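Local coordinates for protein salt-tolerant glutaminase (Micrococcus luteus, PDB 3AGD) that probably catalyses the hydrolysis of L-glutamine to L-glutamate and ammonium, as a salt-tolerant member of the glutaminase family, at residues 309-321 and 329-343. Numbering follows the deposited sequence.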
loop_
_atom_site.group_PDB
_atom_site.type_symbol
_atom_site.label_atom_id
_atom_site.label_comp_id
_atom_site.label_asym_id
_atom_site.label_seq_id
_atom_site.Cartn_x
_atom_site.Cartn_y
_atom_site.Cartn_z
ATOM N N GLY A 309 -2.693 -6.940 2.155
ATOM C CA GLY A 309 -3.968 -6.861 1.465
ATOM C C GLY A 309 -5.173 -6.674 2.361
ATOM O O GLY A 309 -6.161 -7.394 2.237
ATOM N N ASP A 310 -5.098 -5.701 3.260
ATOM C CA ASP A 310 -6.197 -5.428 4.174
ATOM C C ASP A 310 -7.238 -4.573 3.449
ATOM O O ASP A 310 -7.357 -3.374 3.707
ATOM C CB ASP A 310 -5.675 -4.684 5.407
ATOM C CG ASP A 310 -6.736 -4.500 6.468
ATOM O OD1 ASP A 310 -7.913 -4.279 6.104
ATOM O OD2 ASP A 310 -6.393 -4.566 7.666
ATOM N N SER A 311 -7.982 -5.187 2.534
ATOM C CA SER A 311 -8.995 -4.455 1.784
ATOM C C SER A 311 -10.401 -4.960 2.060
ATOM O O SER A 311 -10.590 -6.114 2.436
ATOM C CB SER A 311 -8.716 -4.547 0.284
ATOM O OG SER A 311 -7.481 -3.939 -0.035
ATOM N N LEU A 312 -11.382 -4.083 1.877
ATOM C CA LEU A 312 -12.777 -4.445 2.089
ATOM C C LEU A 312 -13.106 -5.635 1.202
ATOM O O LEU A 312 -13.606 -6.658 1.673
ATOM C CB LEU A 312 -13.696 -3.279 1.723
ATOM C CG LEU A 312 -15.191 -3.577 1.876
ATOM C CD1 LEU A 312 -15.493 -3.923 3.332
ATOM C CD2 LEU A 312 -16.005 -2.378 1.426
ATOM N N GLY A 313 -12.818 -5.485 -0.087
ATOM C CA GLY A 313 -13.078 -6.548 -1.041
ATOM C C GLY A 313 -14.502 -7.072 -1.028
ATOM O O GLY A 313 -15.462 -6.297 -1.049
ATOM N N GLY A 314 -14.629 -8.396 -0.989
ATOM C CA GLY A 314 -15.931 -9.036 -0.989
ATOM C C GLY A 314 -16.809 -8.691 0.197
ATOM O O GLY A 314 -18.017 -8.910 0.154
ATOM N N THR A 315 -16.217 -8.154 1.258
ATOM C CA THR A 315 -16.987 -7.792 2.439
ATOM C C THR A 315 -17.897 -6.601 2.134
ATOM O O THR A 315 -18.785 -6.261 2.919
ATOM C CB THR A 315 -16.050 -7.491 3.630
ATOM O OG1 THR A 315 -15.401 -8.708 4.026
ATOM C CG2 THR A 315 -16.831 -6.937 4.824
ATOM N N ALA A 316 -17.680 -5.977 0.980
ATOM C CA ALA A 316 -18.512 -4.861 0.558
ATOM C C ALA A 316 -19.942 -5.397 0.448
ATOM O O ALA A 316 -20.914 -4.647 0.529
ATOM C CB ALA A 316 -18.031 -4.325 -0.789
ATOM N N VAL A 317 -20.064 -6.707 0.253
ATOM C CA VAL A 317 -21.378 -7.332 0.181
ATOM C C VAL A 317 -21.673 -7.879 1.575
ATOM O O VAL A 317 -21.085 -8.877 1.994
ATOM C CB VAL A 317 -21.411 -8.492 -0.844
ATOM C CG1 VAL A 317 -22.773 -9.171 -0.814
ATOM C CG2 VAL A 317 -21.128 -7.959 -2.249
ATOM N N ARG A 318 -22.570 -7.209 2.296
ATOM C CA ARG A 318 -22.941 -7.617 3.652
ATOM C C ARG A 318 -23.700 -8.949 3.613
ATOM O O ARG A 318 -23.483 -9.820 4.451
ATOM C CB ARG A 318 -23.799 -6.521 4.302
ATOM C CG ARG A 318 -24.100 -6.709 5.782
ATOM C CD ARG A 318 -24.913 -5.522 6.306
ATOM N NE ARG A 318 -25.303 -5.650 7.710
ATOM C CZ ARG A 318 -24.502 -5.421 8.750
ATOM N NH1 ARG A 318 -23.242 -5.043 8.565
ATOM N NH2 ARG A 318 -24.969 -5.561 9.984
ATOM N N PHE A 319 -24.597 -9.090 2.640
ATOM C CA PHE A 319 -25.365 -10.318 2.455
ATOM C C PHE A 319 -26.259 -10.242 1.221
ATOM O O PHE A 319 -26.521 -9.160 0.691
ATOM C CB PHE A 319 -26.217 -10.653 3.695
ATOM C CG PHE A 319 -27.384 -9.717 3.931
ATOM C CD1 PHE A 319 -27.422 -8.909 5.063
ATOM C CD2 PHE A 319 -28.468 -9.683 3.053
ATOM C CE1 PHE A 319 -28.523 -8.084 5.323
ATOM C CE2 PHE A 319 -29.574 -8.862 3.300
ATOM C CZ PHE A 319 -29.601 -8.062 4.438
ATOM N N VAL A 320 -26.703 -11.408 0.761
ATOM C CA VAL A 320 -27.592 -11.513 -0.390
ATOM C C VAL A 320 -28.602 -12.587 -0.022
ATOM O O VAL A 320 -28.255 -13.761 0.087
ATOM C CB VAL A 320 -26.845 -11.958 -1.661
ATOM C CG1 VAL A 320 -27.770 -11.848 -2.869
ATOM C CG2 VAL A 320 -25.600 -11.110 -1.858
ATOM N N GLU A 321 -29.848 -12.182 0.188
ATOM C CA GLU A 321 -30.886 -13.127 0.567
ATOM C C GLU A 321 -31.998 -13.119 -0.468
ATOM O O GLU A 321 -32.113 -12.180 -1.253
ATOM C CB GLU A 321 -31.416 -12.765 1.957
ATOM C CG GLU A 321 -30.280 -12.511 2.939
ATOM C CD GLU A 321 -30.737 -12.308 4.368
ATOM O OE1 GLU A 321 -31.743 -11.603 4.590
ATOM O OE2 GLU A 321 -30.068 -12.847 5.275
ATOM N N LEU A 329 -30.024 -7.337 -1.569
ATOM C CA LEU A 329 -28.577 -7.242 -1.618
ATOM C C LEU A 329 -28.145 -6.034 -0.787
ATOM O O LEU A 329 -28.340 -4.891 -1.197
ATOM C CB LEU A 329 -28.144 -7.071 -3.075
ATOM C CG LEU A 329 -26.714 -7.388 -3.516
ATOM C CD1 LEU A 329 -26.539 -6.864 -4.933
ATOM C CD2 LEU A 329 -25.696 -6.744 -2.602
ATOM N N HIS A 330 -27.567 -6.289 0.383
ATOM C CA HIS A 330 -27.116 -5.209 1.256
ATOM C C HIS A 330 -25.597 -5.016 1.208
ATOM O O HIS A 330 -24.832 -5.963 1.416
ATOM C CB HIS A 330 -27.568 -5.477 2.691
ATOM C CG HIS A 330 -29.027 -5.227 2.922
ATOM N ND1 HIS A 330 -30.010 -5.776 2.129
ATOM C CD2 HIS A 330 -29.668 -4.481 3.853
ATOM C CE1 HIS A 330 -31.195 -5.380 2.561
ATOM N NE2 HIS A 330 -31.014 -4.593 3.605
ATOM N N LEU A 331 -25.176 -3.782 0.934
ATOM C CA LEU A 331 -23.766 -3.429 0.844
ATOM C C LEU A 331 -23.302 -2.729 2.124
ATOM O O LEU A 331 -24.123 -2.318 2.943
ATOM C CB LEU A 331 -23.538 -2.517 -0.368
ATOM C CG LEU A 331 -24.085 -3.036 -1.704
ATOM C CD1 LEU A 331 -23.694 -2.094 -2.832
ATOM C CD2 LEU A 331 -23.533 -4.430 -1.969
ATOM N N GLN A 332 -21.988 -2.590 2.293
ATOM C CA GLN A 332 -21.444 -1.948 3.492
ATOM C C GLN A 332 -19.977 -1.568 3.289
ATOM O O GLN A 332 -19.355 -1.986 2.311
ATOM C CB GLN A 332 -21.551 -2.906 4.685
ATOM C CG GLN A 332 -20.601 -4.093 4.575
ATOM C CD GLN A 332 -20.843 -5.167 5.618
ATOM O OE1 GLN A 332 -21.391 -4.901 6.687
ATOM N NE2 GLN A 332 -20.416 -6.390 5.315
ATOM N N GLY A 333 -19.442 -0.773 4.218
ATOM C CA GLY A 333 -18.046 -0.358 4.177
ATOM C C GLY A 333 -17.680 0.823 3.299
ATOM O O GLY A 333 -18.545 1.507 2.749
ATOM N N VAL A 334 -16.376 1.070 3.187
ATOM C CA VAL A 334 -15.852 2.150 2.355
ATOM C C VAL A 334 -15.663 1.543 0.971
ATOM O O VAL A 334 -14.724 0.781 0.742
ATOM C CB VAL A 334 -14.493 2.653 2.887
ATOM C CG1 VAL A 334 -13.825 3.559 1.864
ATOM C CG2 VAL A 334 -14.703 3.394 4.198
ATOM N N ILE A 335 -16.552 1.891 0.049
ATOM C CA ILE A 335 -16.502 1.322 -1.284
ATOM C C ILE A 335 -15.775 2.114 -2.359
ATOM O O ILE A 335 -16.120 3.256 -2.664
ATOM C CB ILE A 335 -17.929 1.002 -1.777
ATOM C CG1 ILE A 335 -18.588 0.015 -0.810
ATOM C CG2 ILE A 335 -17.885 0.409 -3.185
ATOM C CD1 ILE A 335 -20.021 -0.340 -1.171
ATOM N N ARG A 336 -14.761 1.475 -2.930
ATOM C CA ARG A 336 -13.965 2.041 -4.007
ATOM C C ARG A 336 -13.903 0.937 -5.060
ATOM O O ARG A 336 -14.803 0.099 -5.117
ATOM C CB ARG A 336 -12.574 2.413 -3.494
ATOM C CG ARG A 336 -12.617 3.514 -2.430
ATOM C CD ARG A 336 -11.298 3.668 -1.688
ATOM N NE ARG A 336 -10.450 4.742 -2.201
ATOM C CZ ARG A 336 -9.936 4.782 -3.424
ATOM N NH1 ARG A 336 -10.188 3.803 -4.276
ATOM N NH2 ARG A 336 -9.155 5.789 -3.791
ATOM N N PHE A 337 -12.864 0.910 -5.887
ATOM C CA PHE A 337 -12.791 -0.129 -6.910
ATOM C C PHE A 337 -12.977 -1.537 -6.353
ATOM O O PHE A 337 -13.821 -2.292 -6.832
ATOM C CB PHE A 337 -11.460 -0.097 -7.654
ATOM C CG PHE A 337 -11.336 -1.187 -8.682
ATOM C CD1 PHE A 337 -11.914 -1.042 -9.944
ATOM C CD2 PHE A 337 -10.712 -2.390 -8.366
ATOM C CE1 PHE A 337 -11.871 -2.086 -10.874
ATOM C CE2 PHE A 337 -10.667 -3.441 -9.291
ATOM C CZ PHE A 337 -11.248 -3.286 -10.545
ATOM N N GLY A 338 -12.172 -1.881 -5.350
ATOM C CA GLY A 338 -12.229 -3.202 -4.749
ATOM C C GLY A 338 -13.603 -3.713 -4.362
ATOM O O GLY A 338 -13.977 -4.836 -4.713
ATOM N N GLY A 339 -14.348 -2.902 -3.621
ATOM C CA GLY A 339 -15.677 -3.304 -3.204
ATOM C C GLY A 339 -16.655 -3.341 -4.364
ATOM O O GLY A 339 -17.484 -4.245 -4.454
ATOM N N ALA A 340 -16.558 -2.361 -5.257
ATOM C CA ALA A 340 -17.451 -2.294 -6.408
ATOM C C ALA A 340 -17.290 -3.519 -7.312
ATOM O O ALA A 340 -18.268 -4.033 -7.850
ATOM C CB ALA A 340 -17.191 -1.016 -7.198
ATOM N N GLU A 341 -16.052 -3.978 -7.475
ATOM C CA GLU A 341 -15.763 -5.149 -8.300
ATOM C C GLU A 341 -16.525 -6.334 -7.711
ATOM O O GLU A 341 -17.123 -7.129 -8.436
ATOM C CB GLU A 341 -14.252 -5.428 -8.290
ATOM C CG GLU A 341 -13.756 -6.500 -9.268
ATOM C CD GLU A 341 -14.129 -7.918 -8.859
ATOM O OE1 GLU A 341 -14.091 -8.222 -7.649
ATOM O OE2 GLU A 341 -14.443 -8.734 -9.751
ATOM N N ALA A 342 -16.504 -6.431 -6.385
ATOM C CA ALA A 342 -17.186 -7.505 -5.677
ATOM C C ALA A 342 -18.698 -7.380 -5.831
ATOM O O ALA A 342 -19.394 -8.382 -5.995
ATOM C CB ALA A 342 -16.806 -7.477 -4.207
ATOM N N VAL A 343 -19.205 -6.151 -5.773
ATOM C CA VAL A 343 -20.638 -5.919 -5.920
ATOM C C VAL A 343 -21.089 -6.351 -7.314
ATOM O O VAL A 343 -22.116 -7.007 -7.465
ATOM C CB VAL A 343 -20.993 -4.436 -5.697
ATOM C CG1 VAL A 343 -22.477 -4.199 -5.976
ATOM C CG2 VAL A 343 -20.665 -4.047 -4.264
#
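Both ends of the Gln-332 amide are used against 309-321. Gln-332 NE2 donates to Thr-315 O (2.9 Å), lying in the carbonyl plane, and Gln-332 OE1 accepts from Arg-318 NH1 (2.6 Å). That arginine's side chain runs out straight to NE and offers its guanidinium edge, its plane 87° from the amide. Bonds at both ends fix the amide's rotation, and Gln-332 of the second subunit adds another. Backbone pairing runs alongside: Gln-332 N reaches Ala-316 O, and His-330 N reaches Phe-319 O at 3.1 Å. Strand 317-323 is the outer strand of an antiparallel hairpin; 326-332 joins it to parallel strand 406-417 of the STAS-family sheet. At a classic beta bulge, two residues, Arg-318 and Phe-319, stand opposite the single His-330; Arg-318 N gives His-330 O a bond of 2.7 Å, Phe-319 N only a weak one. The Phe-319 and His-330 rings form an offset stack, centroids 4.3 Å apart and planes at 23°, with His-330 CB over the phenyl face. A chi1 of 70° swings the phenyl back over its own backbone toward the neighbouring strand, onto His-330. Apolar contacts join the 3-10 turn 314-316 to helix 337-349: Ala-316 CB rests on Gly-339 CA at 3.5 Å, and Ala-342 CB meets Gly-314 CA at 3.7 Å.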